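PDB 2O8R: polyphosphate kinase from Porphyromonas gingivalis, which probably catalyses the reversible transfer of the terminal phosphate of ATP onto a growing polyphosphate chain, with magnesium as cofactor. Local coordinates for residues Ser401-Leu406 with Arg428-Met433; Leu436-Lys441 with Asn625-Ala630; Leu461-Phe466 with Val611-Ala616. The protein carries 3 engineered substitutions. One frame throughout, in Å; residues are numbered along the deposited sequence. Where two conformers were deposited one is given.

Contact 1. Residues Ser401-Leu406 with Arg428-Met433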
ATOM      1  N   SER A 401     -18.628  17.807   0.873  1.00 43.53           N
ATOM      2  CA  SER A 401     -19.181  16.682   0.108  1.00 54.62           C
ATOM      3  C   SER A 401     -18.186  16.145  -0.912  1.00 49.92           C
ATOM      4  O   SER A 401     -17.506  16.922  -1.581  1.00 54.80           O
ATOM      5  CB  SER A 401     -20.444  17.100  -0.633  1.00 39.35           C
ATOM      6  OG  SER A 401     -20.964  18.290  -0.079  1.00 81.70           O
ATOM      7  N   VAL A 402     -18.101  14.821  -1.030  1.00 53.19           N
ATOM      8  CA  VAL A 402     -17.273  14.191  -2.067  1.00 47.26           C
ATOM      9  C   VAL A 402     -18.108  13.238  -2.917  1.00 47.51           C
ATOM     10  O   VAL A 402     -18.641  12.248  -2.408  1.00 61.34           O
ATOM     11  CB  VAL A 402     -16.093  13.410  -1.476  1.00 42.44           C
ATOM     12  CG1 VAL A 402     -15.260  12.778  -2.576  1.00 39.55           C
ATOM     13  CG2 VAL A 402     -15.229  14.295  -0.610  1.00 47.14           C
ATOM     14  N   PHE A 403     -18.213  13.547  -4.211  1.00 58.87           N
ATOM     15  CA  PHE A 403     -18.975  12.736  -5.160  1.00 44.80           C
ATOM     16  C   PHE A 403     -18.044  11.822  -5.876  1.00 54.91           C
ATOM     17  O   PHE A 403     -17.173  12.285  -6.611  1.00 64.32           O
ATOM     18  CB  PHE A 403     -19.720  13.613  -6.165  1.00 53.55           C
ATOM     19  CG  PHE A 403     -20.832  14.394  -5.551  1.00 51.53           C
ATOM     20  CD1 PHE A 403     -22.126  13.917  -5.585  1.00 62.96           C
ATOM     21  CD2 PHE A 403     -20.574  15.586  -4.890  1.00 39.17           C
ATOM     22  CE1 PHE A 403     -23.153  14.628  -4.981  1.00 83.05           C
ATOM     23  CE2 PHE A 403     -21.591  16.293  -4.288  1.00 61.11           C
ATOM     24  CZ  PHE A 403     -22.883  15.816  -4.335  1.00 60.60           C
ATOM     25  N   VAL A 404     -18.237  10.523  -5.657  1.00 63.99           N
ATOM     26  CA  VAL A 404     -17.311   9.495  -6.129  1.00 84.21           C
ATOM     27  C   VAL A 404     -17.953   8.628  -7.206  1.00 91.65           C
ATOM     28  O   VAL A 404     -18.997   7.994  -6.970  1.00 92.79           O
ATOM     29  CB  VAL A 404     -16.846   8.569  -4.973  1.00 88.51           C
ATOM     30  CG1 VAL A 404     -15.725   7.659  -5.437  1.00 94.55           C
ATOM     31  CG2 VAL A 404     -16.409   9.373  -3.759  1.00 84.47           C
ATOM     32  N   GLU A 405     -17.309   8.573  -8.371  1.00 91.76           N
ATOM     33  CA  GLU A 405     -17.867   7.874  -9.535  1.00100.83           C
ATOM     34  C   GLU A 405     -17.821   6.342  -9.507  1.00106.59           C
ATOM     35  O   GLU A 405     -18.256   5.701 -10.466  1.00102.36           O
ATOM     36  CB  GLU A 405     -17.225   8.371 -10.831  1.00 98.32           C
ATOM     37  CG  GLU A 405     -15.711   8.240 -10.902  1.00 99.82           C
ATOM     38  CD  GLU A 405     -15.153   8.493 -12.301  1.00 99.59           C
ATOM     39  OE1 GLU A 405     -15.409   7.673 -13.213  1.00 79.55           O
ATOM     40  OE2 GLU A 405     -14.440   9.505 -12.486  1.00105.38           O
ATOM     41  N   LEU A 406     -17.314   5.754  -8.425  1.00111.78           N
ATOM     42  CA  LEU A 406     -17.123   4.309  -8.405  1.00110.91           C
ATOM     43  C   LEU A 406     -18.385   3.493  -8.085  1.00124.57           C
ATOM     44  O   LEU A 406     -19.485   4.047  -7.965  1.00124.20           O
ATOM     45  CB  LEU A 406     -15.932   3.900  -7.538  1.00105.98           C
ATOM     46  CG  LEU A 406     -15.124   2.820  -8.268  1.00108.63           C
ATOM     47  CD1 LEU A 406     -14.211   3.431  -9.341  1.00 65.37           C
ATOM     48  CD2 LEU A 406     -14.373   1.894  -7.305  1.00110.16           C
ATOM     49  N   ARG A 428     -19.045  14.241   3.885  1.00 36.99           N
ATOM     50  CA  ARG A 428     -20.095  13.402   3.315  1.00 46.39           C
ATOM     51  C   ARG A 428     -19.618  12.800   1.998  1.00 61.51           C
ATOM     52  O   ARG A 428     -19.003  13.488   1.165  1.00 61.19           O
ATOM     53  CB  ARG A 428     -21.369  14.202   3.070  1.00 40.31           C
ATOM     54  CG  ARG A 428     -22.066  14.672   4.320  1.00 45.37           C
ATOM     55  CD  ARG A 428     -23.360  15.400   3.999  1.00 46.47           C
ATOM     56  NE  ARG A 428     -24.115  14.791   2.901  1.00 49.64           N
ATOM     57  CZ  ARG A 428     -24.534  15.462   1.831  1.00 60.78           C
ATOM     58  NH1 ARG A 428     -24.279  16.760   1.734  1.00 68.25           N
ATOM     59  NH2 ARG A 428     -25.220  14.852   0.866  1.00 38.94           N
ATOM     60  N   ILE A 429     -19.903  11.517   1.802  1.00 47.33           N
ATOM     61  CA  ILE A 429     -19.468  10.826   0.593  1.00 57.28           C
ATOM     62  C   ILE A 429     -20.685  10.273  -0.116  1.00 61.95           C
ATOM     63  O   ILE A 429     -21.373   9.405   0.423  1.00 74.09           O
ATOM     64  CB  ILE A 429     -18.456   9.678   0.892  1.00 31.43           C
ATOM     65  CG1 ILE A 429     -17.194  10.251   1.548  1.00 59.87           C
ATOM     66  CG2 ILE A 429     -18.105   8.965  -0.374  1.00 46.45           C
ATOM     67  CD1 ILE A 429     -16.344   9.248   2.275  1.00 52.14           C
ATOM     68  N   VAL A 430     -20.971  10.786  -1.311  1.00 50.91           N
ATOM     69  CA  VAL A 430     -22.073  10.240  -2.085  1.00 50.74           C
ATOM     70  C   VAL A 430     -21.616   9.581  -3.385  1.00 67.68           C
ATOM     71  O   VAL A 430     -20.777  10.117  -4.122  1.00 66.73           O
ATOM     72  CB  VAL A 430     -23.286  11.227  -2.239  1.00 60.77           C
ATOM     73  CG1 VAL A 430     -23.101  12.516  -1.404  1.00 41.21           C
ATOM     74  CG2 VAL A 430     -23.632  11.493  -3.708  1.00 42.94           C
ATOM     75  N   TYR A 431     -22.154   8.386  -3.623  1.00 73.36           N
ATOM     76  CA  TYR A 431     -21.796   7.543  -4.765  0.50 73.68           C
ATOM     77  C   TYR A 431     -22.758   7.764  -5.922  1.00 75.84           C
ATOM     78  O   TYR A 431     -23.899   8.203  -5.713  1.00 65.54           O
ATOM     79  CB  TYR A 431     -21.863   6.047  -4.402  0.50 71.37           C
ATOM     80  CG  TYR A 431     -21.765   5.700  -2.931  0.50 62.35           C
ATOM     81  CD1 TYR A 431     -22.882   5.779  -2.099  0.50 26.38           C
ATOM     82  CD2 TYR A 431     -20.563   5.252  -2.382  0.50 64.45           C
ATOM     83  CE1 TYR A 431     -22.792   5.454  -0.747  0.50 51.07           C
ATOM     84  CE2 TYR A 431     -20.467   4.920  -1.036  0.50 58.53           C
ATOM     85  CZ  TYR A 431     -21.583   5.023  -0.226  0.50 54.67           C
ATOM     86  OH  TYR A 431     -21.482   4.692   1.104  0.50 68.31           O
ATOM     87  N   SER A 432     -22.306   7.430  -7.129  1.00 76.84           N
ATOM     88  CA  SER A 432     -23.172   7.399  -8.290  1.00 82.32           C
ATOM     89  C   SER A 432     -23.843   6.031  -8.269  1.00108.76           C
ATOM     90  O   SER A 432     -23.212   5.018  -8.586  1.00118.71           O
ATOM     91  CB  SER A 432     -22.366   7.529  -9.584  1.00 87.87           C
ATOM     92  OG  SER A 432     -21.086   8.102  -9.389  1.00 90.02           O
HETATM   93  N   MSE A 433     -25.103   5.989  -7.857  1.00121.32           N
HETATM   94  CA  MSE A 433     -25.900   4.773  -7.991  1.00129.72           C
HETATM   95  C   MSE A 433     -26.274   4.587  -9.466  1.00125.02           C
HETATM   96  O   MSE A 433     -26.747   5.531 -10.096  1.00130.86           O
HETATM   97  CB  MSE A 433     -27.131   4.792  -7.067  1.00139.93           C
HETATM   98  CG  MSE A 433     -27.468   6.133  -6.419  1.00153.26           C
HETATM   99 SE   MSE A 433     -28.081   7.498  -7.676  1.00200.00          SE
HETATM  100  CE  MSE A 433     -26.685   8.852  -7.437  1.00171.72           C
TER

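Contact 2. Residues Leu436-Lys441 with Asn625-Ala630. With SO4 (sulfate ion), chain F.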
ATOM      1  N   LEU A 436     -25.768   6.897 -14.350  1.00 99.86           N
ATOM      2  CA  LEU A 436     -24.785   7.927 -14.637  1.00 96.73           C
ATOM      3  C   LEU A 436     -23.651   7.834 -13.618  1.00 97.62           C
ATOM      4  O   LEU A 436     -23.875   7.978 -12.417  1.00100.30           O
ATOM      5  CB  LEU A 436     -25.426   9.326 -14.663  1.00 93.33           C
ATOM      6  CG  LEU A 436     -26.345   9.833 -13.542  1.00 98.66           C
ATOM      7  CD1 LEU A 436     -25.578  10.676 -12.526  1.00 87.33           C
ATOM      8  CD2 LEU A 436     -27.499  10.643 -14.123  1.00 91.04           C
ATOM      9  N   LYS A 437     -22.445   7.536 -14.092  1.00 78.83           N
ATOM     10  CA  LYS A 437     -21.282   7.637 -13.233  1.00 70.51           C
ATOM     11  C   LYS A 437     -20.629   8.984 -13.512  1.00 72.26           C
ATOM     12  O   LYS A 437     -20.509   9.392 -14.666  1.00 85.25           O
ATOM     13  CB  LYS A 437     -20.330   6.445 -13.407  1.00 79.00           C
ATOM     14  CG  LYS A 437     -19.863   6.150 -14.833  1.00 98.12           C
ATOM     15  CD  LYS A 437     -19.409   4.691 -14.979  1.00 94.37           C
ATOM     16  CE  LYS A 437     -18.362   4.494 -16.083  1.00 97.07           C
ATOM     17  NZ  LYS A 437     -18.889   4.633 -17.468  1.00 86.21           N
ATOM     18  N   VAL A 438     -20.264   9.703 -12.453  1.00 76.26           N
ATOM     19  CA  VAL A 438     -19.789  11.080 -12.601  1.00 71.46           C
ATOM     20  C   VAL A 438     -18.307  11.110 -12.954  1.00 72.42           C
ATOM     21  O   VAL A 438     -17.434  10.895 -12.108  1.00 66.97           O
ATOM     22  CB  VAL A 438     -20.077  11.936 -11.343  1.00 77.56           C
ATOM     23  CG1 VAL A 438     -19.509  13.347 -11.487  1.00 41.09           C
ATOM     24  CG2 VAL A 438     -21.569  11.997 -11.082  1.00 80.52           C
ATOM     25  N   HIS A 439     -18.031  11.382 -14.217  1.00 70.93           N
ATOM     26  CA  HIS A 439     -16.661  11.431 -14.682  1.00 70.60           C
ATOM     27  C   HIS A 439     -16.107  12.850 -14.564  1.00 68.03           C
ATOM     28  O   HIS A 439     -14.901  13.051 -14.642  1.00 76.76           O
ATOM     29  CB  HIS A 439     -16.581  10.905 -16.114  1.00 65.99           C
ATOM     30  CG  HIS A 439     -15.187  10.721 -16.610  1.00 44.78           C
ATOM     31  ND1 HIS A 439     -14.579  11.614 -17.464  1.00 64.13           N
ATOM     32  CD2 HIS A 439     -14.272   9.756 -16.361  1.00 67.94           C
ATOM     33  CE1 HIS A 439     -13.353  11.201 -17.729  1.00 53.09           C
ATOM     34  NE2 HIS A 439     -13.142  10.076 -17.074  1.00 70.87           N
ATOM     35  N   ALA A 440     -16.999  13.820 -14.361  1.00 64.12           N
ATOM     36  CA  ALA A 440     -16.638  15.235 -14.194  1.00 67.03           C
ATOM     37  C   ALA A 440     -15.502  15.462 -13.192  1.00 66.35           C
ATOM     38  O   ALA A 440     -15.426  14.802 -12.160  1.00 72.70           O
ATOM     39  CB  ALA A 440     -17.857  16.024 -13.779  1.00 64.96           C
ATOM     40  N   LYS A 441     -14.615  16.397 -13.506  1.00 72.24           N
ATOM     41  CA  LYS A 441     -13.447  16.657 -12.665  1.00 61.19           C
ATOM     42  C   LYS A 441     -13.495  18.094 -12.128  1.00 61.94           C
ATOM     43  O   LYS A 441     -12.756  18.964 -12.593  1.00 65.72           O
ATOM     44  CB  LYS A 441     -12.155  16.438 -13.463  1.00 65.01           C
ATOM     45  CG  LYS A 441     -12.141  15.241 -14.424  1.00 61.94           C
ATOM     46  CD  LYS A 441     -11.840  13.963 -13.678  1.00 89.94           C
ATOM     47  CE  LYS A 441     -11.646  12.794 -14.615  1.00 93.77           C
ATOM     48  NZ  LYS A 441     -11.495  11.536 -13.840  1.00 96.90           N
ATOM     49  N   ASN A 625     -23.676   8.069 -21.478  1.00101.87           N
ATOM     50  CA  ASN A 625     -23.781   7.327 -20.213  1.00 96.78           C
ATOM     51  C   ASN A 625     -23.320   8.085 -18.967  1.00 94.53           C
ATOM     52  O   ASN A 625     -23.965   8.026 -17.918  1.00110.46           O
ATOM     53  CB  ASN A 625     -23.018   6.005 -20.302  1.00 87.55           C
ATOM     54  CG  ASN A 625     -23.541   5.105 -21.388  1.00 90.52           C
ATOM     55  OD1 ASN A 625     -24.038   5.572 -22.412  1.00 99.66           O
ATOM     56  ND2 ASN A 625     -23.438   3.801 -21.173  1.00114.94           N
ATOM     57  N   ARG A 626     -22.197   8.782 -19.083  1.00 73.74           N
ATOM     58  CA  ARG A 626     -21.590   9.480 -17.958  1.00 70.23           C
ATOM     59  C   ARG A 626     -22.116  10.903 -17.751  1.00 69.95           C
ATOM     60  O   ARG A 626     -22.650  11.525 -18.670  1.00 72.99           O
ATOM     61  CB  ARG A 626     -20.068   9.539 -18.154  1.00 63.23           C
ATOM     62  CG  ARG A 626     -19.347   8.249 -17.834  1.00 76.83           C
ATOM     63  CD  ARG A 626     -18.696   7.644 -19.048  1.00 77.21           C
ATOM     64  NE  ARG A 626     -17.448   8.332 -19.368  1.00104.20           N
ATOM     65  CZ  ARG A 626     -16.255   8.012 -18.870  1.00105.98           C
ATOM     66  NH1 ARG A 626     -15.181   8.703 -19.230  1.00105.97           N
ATOM     67  NH2 ARG A 626     -16.129   7.002 -18.018  1.00112.28           N
ATOM     68  N   ILE A 627     -21.947  11.431 -16.545  1.00 57.11           N
ATOM     69  CA  ILE A 627     -22.007  12.874 -16.404  1.00 60.82           C
ATOM     70  C   ILE A 627     -20.597  13.478 -16.509  1.00 66.98           C
ATOM     71  O   ILE A 627     -19.691  13.156 -15.732  1.00 69.59           O
ATOM     72  CB  ILE A 627     -22.826  13.333 -15.169  1.00 66.99           C
ATOM     73  CG1 ILE A 627     -24.310  13.437 -15.565  1.00 45.87           C
ATOM     74  CG2 ILE A 627     -22.328  14.682 -14.638  1.00 51.00           C
ATOM     75  CD1 ILE A 627     -25.225  13.936 -14.480  1.00 56.90           C
ATOM     76  N   GLU A 628     -20.430  14.326 -17.521  1.00 57.52           N
ATOM     77  CA  GLU A 628     -19.148  14.939 -17.851  1.00 55.79           C
ATOM     78  C   GLU A 628     -19.274  16.450 -17.792  1.00 51.77           C
ATOM     79  O   GLU A 628     -20.379  16.986 -17.703  1.00 52.46           O
ATOM     80  CB  GLU A 628     -18.745  14.571 -19.284  1.00 43.61           C
ATOM     81  CG  GLU A 628     -18.761  13.091 -19.597  1.00 48.54           C
ATOM     82  CD  GLU A 628     -17.454  12.386 -19.268  1.00 41.17           C
ATOM     83  OE1 GLU A 628     -16.489  13.050 -18.846  1.00 81.41           O
ATOM     84  OE2 GLU A 628     -17.392  11.154 -19.453  1.00 89.02           O
ATOM     85  N   THR A 629     -18.145  17.139 -17.868  1.00 45.31           N
ATOM     86  CA  THR A 629     -18.165  18.593 -17.999  1.00 46.54           C
ATOM     87  C   THR A 629     -17.307  19.112 -19.139  1.00 52.35           C
ATOM     88  O   THR A 629     -16.301  18.505 -19.516  1.00 49.98           O
ATOM     89  CB  THR A 629     -17.713  19.311 -16.720  1.00 43.74           C
ATOM     90  OG1 THR A 629     -16.436  18.796 -16.297  1.00 52.67           O
ATOM     91  CG2 THR A 629     -18.743  19.140 -15.632  1.00 51.12           C
ATOM     92  N   ALA A 630     -17.725  20.247 -19.685  1.00 54.94           N
ATOM     93  CA  ALA A 630     -16.857  21.050 -20.525  1.00 60.32           C
ATOM     94  C   ALA A 630     -17.062  22.507 -20.146  1.00 65.35           C
ATOM     95  O   ALA A 630     -18.177  22.933 -19.824  1.00 68.75           O
ATOM     96  CB  ALA A 630     -17.148  20.822 -21.994  1.00 56.62           C
TER
HETATM   97  S   SO4 F 707      -9.803   9.417 -17.241  1.00 81.62           S
HETATM   98  O1  SO4 F 707      -8.344   9.344 -17.245  1.00 92.46           O
HETATM   99  O2  SO4 F 707     -10.337   8.361 -18.115  1.00 68.92           O
HETATM  100  O3  SO4 F 707     -10.295   9.226 -15.878  1.00102.70           O
HETATM  101  O4  SO4 F 707     -10.227  10.751 -17.657  1.00 68.69           O

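Contact 3. Residues Leu461-Phe466 with Val611-Ala616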
ATOM      1  N   LEU A 461     -11.951  23.415 -12.406  1.00 53.64           N
ATOM      2  CA  LEU A 461     -12.356  22.460 -13.467  1.00 45.35           C
ATOM      3  C   LEU A 461     -11.164  21.944 -14.227  1.00 43.15           C
ATOM      4  O   LEU A 461     -10.216  22.683 -14.471  1.00 57.73           O
ATOM      5  CB  LEU A 461     -13.312  23.088 -14.466  1.00 32.54           C
ATOM      6  CG  LEU A 461     -14.657  23.457 -13.860  1.00 53.75           C
ATOM      7  CD1 LEU A 461     -14.666  24.939 -13.431  1.00 50.07           C
ATOM      8  CD2 LEU A 461     -15.727  23.171 -14.881  1.00 49.01           C
ATOM      9  N   SER A 462     -11.223  20.682 -14.636  1.00 40.61           N
ATOM     10  CA  SER A 462     -10.007  19.994 -15.042  1.00 45.35           C
ATOM     11  C   SER A 462     -10.197  18.880 -16.051  1.00 50.05           C
ATOM     12  O   SER A 462     -11.252  18.245 -16.101  1.00 59.59           O
ATOM     13  CB  SER A 462      -9.342  19.401 -13.812  1.00 38.19           C
ATOM     14  OG  SER A 462      -8.080  18.879 -14.165  1.00 45.17           O
ATOM     15  N   THR A 463      -9.146  18.625 -16.823  1.00 48.13           N
ATOM     16  CA  THR A 463      -9.147  17.548 -17.812  1.00 52.18           C
ATOM     17  C   THR A 463      -8.801  16.195 -17.205  1.00 52.01           C
ATOM     18  O   THR A 463      -9.054  15.163 -17.819  1.00 57.15           O
ATOM     19  CB  THR A 463      -8.179  17.837 -18.960  1.00 51.51           C
ATOM     20  OG1 THR A 463      -6.841  17.899 -18.450  1.00 58.55           O
ATOM     21  CG2 THR A 463      -8.526  19.159 -19.596  1.00 53.86           C
ATOM     22  N   GLY A 464      -8.213  16.202 -16.010  1.00 46.96           N
ATOM     23  CA  GLY A 464      -8.000  14.976 -15.252  1.00 55.98           C
ATOM     24  C   GLY A 464      -8.159  15.156 -13.753  1.00 67.61           C
ATOM     25  O   GLY A 464      -8.630  16.190 -13.295  1.00 66.25           O
ATOM     26  N   ASN A 465      -7.745  14.146 -12.992  1.00 79.93           N
ATOM     27  CA  ASN A 465      -7.878  14.139 -11.534  1.00 69.49           C
ATOM     28  C   ASN A 465      -6.876  15.064 -10.846  1.00 76.46           C
ATOM     29  O   ASN A 465      -5.800  15.321 -11.385  1.00 85.26           O
ATOM     30  CB  ASN A 465      -7.756  12.708 -11.003  1.00 59.38           C
ATOM     31  CG  ASN A 465      -8.813  11.769 -11.584  1.00 78.12           C
ATOM     32  OD1 ASN A 465      -8.959  11.649 -12.800  1.00 96.90           O
ATOM     33  ND2 ASN A 465      -9.548  11.094 -10.709  1.00 98.21           N
ATOM     34  N   PHE A 466      -7.238  15.577  -9.667  1.00 82.72           N
ATOM     35  CA  PHE A 466      -6.385  16.529  -8.936  1.00 81.69           C
ATOM     36  C   PHE A 466      -5.283  15.776  -8.202  1.00 93.01           C
ATOM     37  O   PHE A 466      -4.165  16.277  -8.015  1.00 89.80           O
ATOM     38  CB  PHE A 466      -7.190  17.329  -7.903  1.00 64.55           C
ATOM     39  CG  PHE A 466      -8.339  18.117  -8.472  1.00 67.60           C
ATOM     40  CD1 PHE A 466      -8.115  19.167  -9.361  1.00 55.18           C
ATOM     41  CD2 PHE A 466      -9.647  17.832  -8.089  1.00 53.82           C
ATOM     42  CE1 PHE A 466      -9.171  19.902  -9.872  1.00 46.36           C
ATOM     43  CE2 PHE A 466     -10.718  18.571  -8.596  1.00 52.38           C
ATOM     44  CZ  PHE A 466     -10.482  19.607  -9.483  1.00 50.53           C
ATOM     45  N   VAL A 611     -12.692  28.522 -26.758  1.00 51.62           N
ATOM     46  CA  VAL A 611     -11.919  27.378 -26.313  1.00 53.84           C
ATOM     47  C   VAL A 611     -12.587  26.675 -25.144  1.00 59.64           C
ATOM     48  O   VAL A 611     -12.967  27.313 -24.157  1.00 57.65           O
ATOM     49  CB  VAL A 611     -10.488  27.773 -25.948  1.00 56.20           C
ATOM     50  CG1 VAL A 611      -9.703  26.563 -25.459  1.00 49.84           C
ATOM     51  CG2 VAL A 611      -9.806  28.413 -27.149  1.00 56.50           C
ATOM     52  N   PHE A 612     -12.740  25.357 -25.263  1.00 61.12           N
ATOM     53  CA  PHE A 612     -13.286  24.572 -24.166  1.00 57.74           C
ATOM     54  C   PHE A 612     -12.278  23.598 -23.589  1.00 59.62           C
ATOM     55  O   PHE A 612     -11.447  23.042 -24.305  1.00 64.90           O
ATOM     56  CB  PHE A 612     -14.528  23.819 -24.603  1.00 52.37           C
ATOM     57  CG  PHE A 612     -15.681  24.703 -24.943  1.00 66.25           C
ATOM     58  CD1 PHE A 612     -16.631  25.022 -23.982  1.00 72.09           C
ATOM     59  CD2 PHE A 612     -15.825  25.213 -26.225  1.00 53.81           C
ATOM     60  CE1 PHE A 612     -17.703  25.838 -24.293  1.00 37.68           C
ATOM     61  CE2 PHE A 612     -16.885  26.029 -26.542  1.00 47.86           C
ATOM     62  CZ  PHE A 612     -17.827  26.339 -25.576  1.00 56.64           C
ATOM     63  N   ILE A 613     -12.374  23.414 -22.277  1.00 58.20           N
ATOM     64  CA  ILE A 613     -11.606  22.431 -21.528  1.00 51.78           C
ATOM     65  C   ILE A 613     -12.594  21.355 -21.086  1.00 57.33           C
ATOM     66  O   ILE A 613     -13.638  21.686 -20.500  1.00 47.85           O
ATOM     67  CB  ILE A 613     -10.940  23.120 -20.306  1.00 57.93           C
ATOM     68  CG1 ILE A 613      -9.578  23.670 -20.700  1.00 53.51           C
ATOM     69  CG2 ILE A 613     -10.778  22.197 -19.101  1.00 41.31           C
ATOM     70  CD1 ILE A 613      -8.984  24.546 -19.635  1.00 87.75           C
ATOM     71  N   SER A 614     -12.301  20.081 -21.381  1.00 43.00           N
ATOM     72  CA  SER A 614     -13.255  19.023 -21.018  1.00 47.72           C
ATOM     73  C   SER A 614     -12.761  17.855 -20.181  1.00 47.68           C
ATOM     74  O   SER A 614     -11.572  17.546 -20.134  1.00 60.42           O
ATOM     75  CB  SER A 614     -13.966  18.473 -22.251  1.00 48.94           C
ATOM     76  OG  SER A 614     -15.083  17.692 -21.842  1.00 42.62           O
ATOM     77  N   SER A 615     -13.718  17.206 -19.525  1.00 56.30           N
ATOM     78  CA  SER A 615     -13.490  15.946 -18.832  1.00 57.91           C
ATOM     79  C   SER A 615     -13.748  14.767 -19.759  1.00 52.22           C
ATOM     80  O   SER A 615     -13.295  13.660 -19.500  1.00 57.62           O
ATOM     81  CB  SER A 615     -14.403  15.838 -17.609  1.00 51.20           C
ATOM     82  OG  SER A 615     -15.746  15.641 -18.007  1.00 66.64           O
ATOM     83  N   ALA A 616     -14.463  15.012 -20.851  1.00 59.00           N
ATOM     84  CA  ALA A 616     -14.860  13.939 -21.759  1.00 64.31           C
ATOM     85  C   ALA A 616     -14.019  13.846 -23.025  1.00 54.48           C
ATOM     86  O   ALA A 616     -13.635  14.864 -23.601  1.00 80.12           O
ATOM     87  CB  ALA A 616     -16.325  14.094 -22.136  1.00 68.80           C
TER

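Contact 1. Residues Ser401-Leu406 with Arg428-Met433
Phe403 and Val430 lie side by side and point the same way, with CG1 of Val430 over one face of the phenyl ring and CG2 3.4 Å from its CD1. The ring gets there because CG of Phe403 stands anti to its own carbonyl carbon (chi1 -69°), and Phe494 meets the ring from outside the pair. On the other sheet face Val404 CG2 meets Ile429 CG2, 3.8 Å apart, while Ile429 also packs on helix 416-425. That helix joins the two parallel strands, 399-404 and 428-431, in a beta-alpha-beta crossover within the first PLD-like C-terminal domain. Within the paired residues, three backbone bonds run between the strands: Val402 N to Arg428 O (2.7 Å), Val430 N to Val402 O (3.0 Å) and Val404 N to Val430 O (3.0 Å, 167° at the hydrogen); the ladder continues from Arg428 to Val400. Beyond Val430 the pairing slackens, and Ser432 reaches Val404 O through weak bonds from both N (3.4 Å) and OG (3.2 Å). The exposed end of the Phe403 and Val430 face is looser: Arg428 NH1 is 4.1 Å from Ser401 OG, and NH2 is salt-bridged to Asp498.

Contact 2. Residues Leu436-Lys441 with Asn625-Ala630
His439 swings its imidazole onto segment 625-630, and almost every atom of the side chain meets something. CB lies against the carboxylate of Glu628, and CG, set anti to the backbone N (chi1 -171°), carries the ring between Arg626 and Lys441. ND1 donates to Glu628 OE1 (2.8 Å), which is met on the syn side and lies somewhat out of the imidazole plane, ring and carboxylate being turned 57° apart; Ser615 OG bonds to the same oxygen. CD2 is 3.2 Å from Arg626 NH1, which sits over the ring centre as the guanidinium stacks on the imidazole with planes 29° apart. Lys441 CE lies towards the rim of the opposite face. CE1 is 3.2 Å from O4 of a sulfate ion, probably from the crystallisation liquor, and at the tip NE2 makes a weak bond to its O3 (3.2 Å); His597 and Arg599 also bind the ion. His439 and Lys441 form the H-x-K part of the HKD-type motif of the PLD-like fold, whose two C-terminal domains meet here, and the sulfate is consistent with a phosphate site beside the predicted phosphohistidine. Arg626 NE forms a salt bridge to Glu628 OE2 (2.8 Å), though its hydrogen bond is weak, so one carboxylate contacts both stacked groups and may orient them. Lys441 NZ bonds weakly to the sulfate and more firmly to Asn465 OD1. Along the backbone, Ile627 O accepts from both His439 N (2.9 Å) and Ala440 N (3.1 Å), while Ile627 N donates to Lys437 O. Leu436 CD1 packs alongside Ile627 CD1, 3.8 Å away.

Contact 3. Residues Leu461-Phe466 with Val611-Ala616
The flat group at which Thr463 meets segment 611-616 is the Ser614 peptide, approached at its oxygen; CA and CG2 of Thr463 both lie beyond that oxygen and on the same side of the peptide plane, tilted from it. CA is 3.4 Å from Ser614 O in a CA-H...O contact, and CG2 is 3.5 Å from the same oxygen. This small, buried junction joins the two PLD-like C-terminal domains where strands 457-462 and 610-614, each from its own sheet, run out into loops. Besides the carbonyl, CG2 of Thr463 touches CG2 of Ile613 (3.8 Å), the two side chains crossing at about a right angle. That methyl faces the neighbouring domain because OG1 takes the place between the backbone N and the carbonyl carbon (chi1 63°), where it bonds to Thr477 N and Asp476 OD1 of the adjacent strand in its own domain. The threonine is thus polar towards its own sheet and apolar towards the other. Serines bond within or beside both turns. In segment 611-616, Ser614 OG accepts from Ala616 N (2.9 Å, 167° at the hydrogen), which closes an ST turn, and it also bonds to Thr629 O; Ser615 OG bonds to Thr629 N. CB of Ser462 points away from segment 611-616, and its OG, also bonded to Thr478 OG1, donates to Gly464 O, 2.9 Å away.

Contact 1 closes before contact 2 opens along the chain, and contact 3 is nested inside the loop that contact 2 closes. Contact 1 belongs wholly to the first C-terminal domain, whereas contacts 2 and 3 tie that domain to the second. Their centres lie about 12 Å (1 and 2), 11 Å (2 and 3) and 19 Å (1 and 3) apart, with contact 2 touching both others. Contacts 1 and 3 reach the same sheet of the first domain; contacts 2 and 3 share neighbouring strands 629-632 and 610-614 of the second domain's sheet. The predicted phosphohistidine thus sits in the seam, with Glu405 of contact 1 and Ser615 of contact 3 close by.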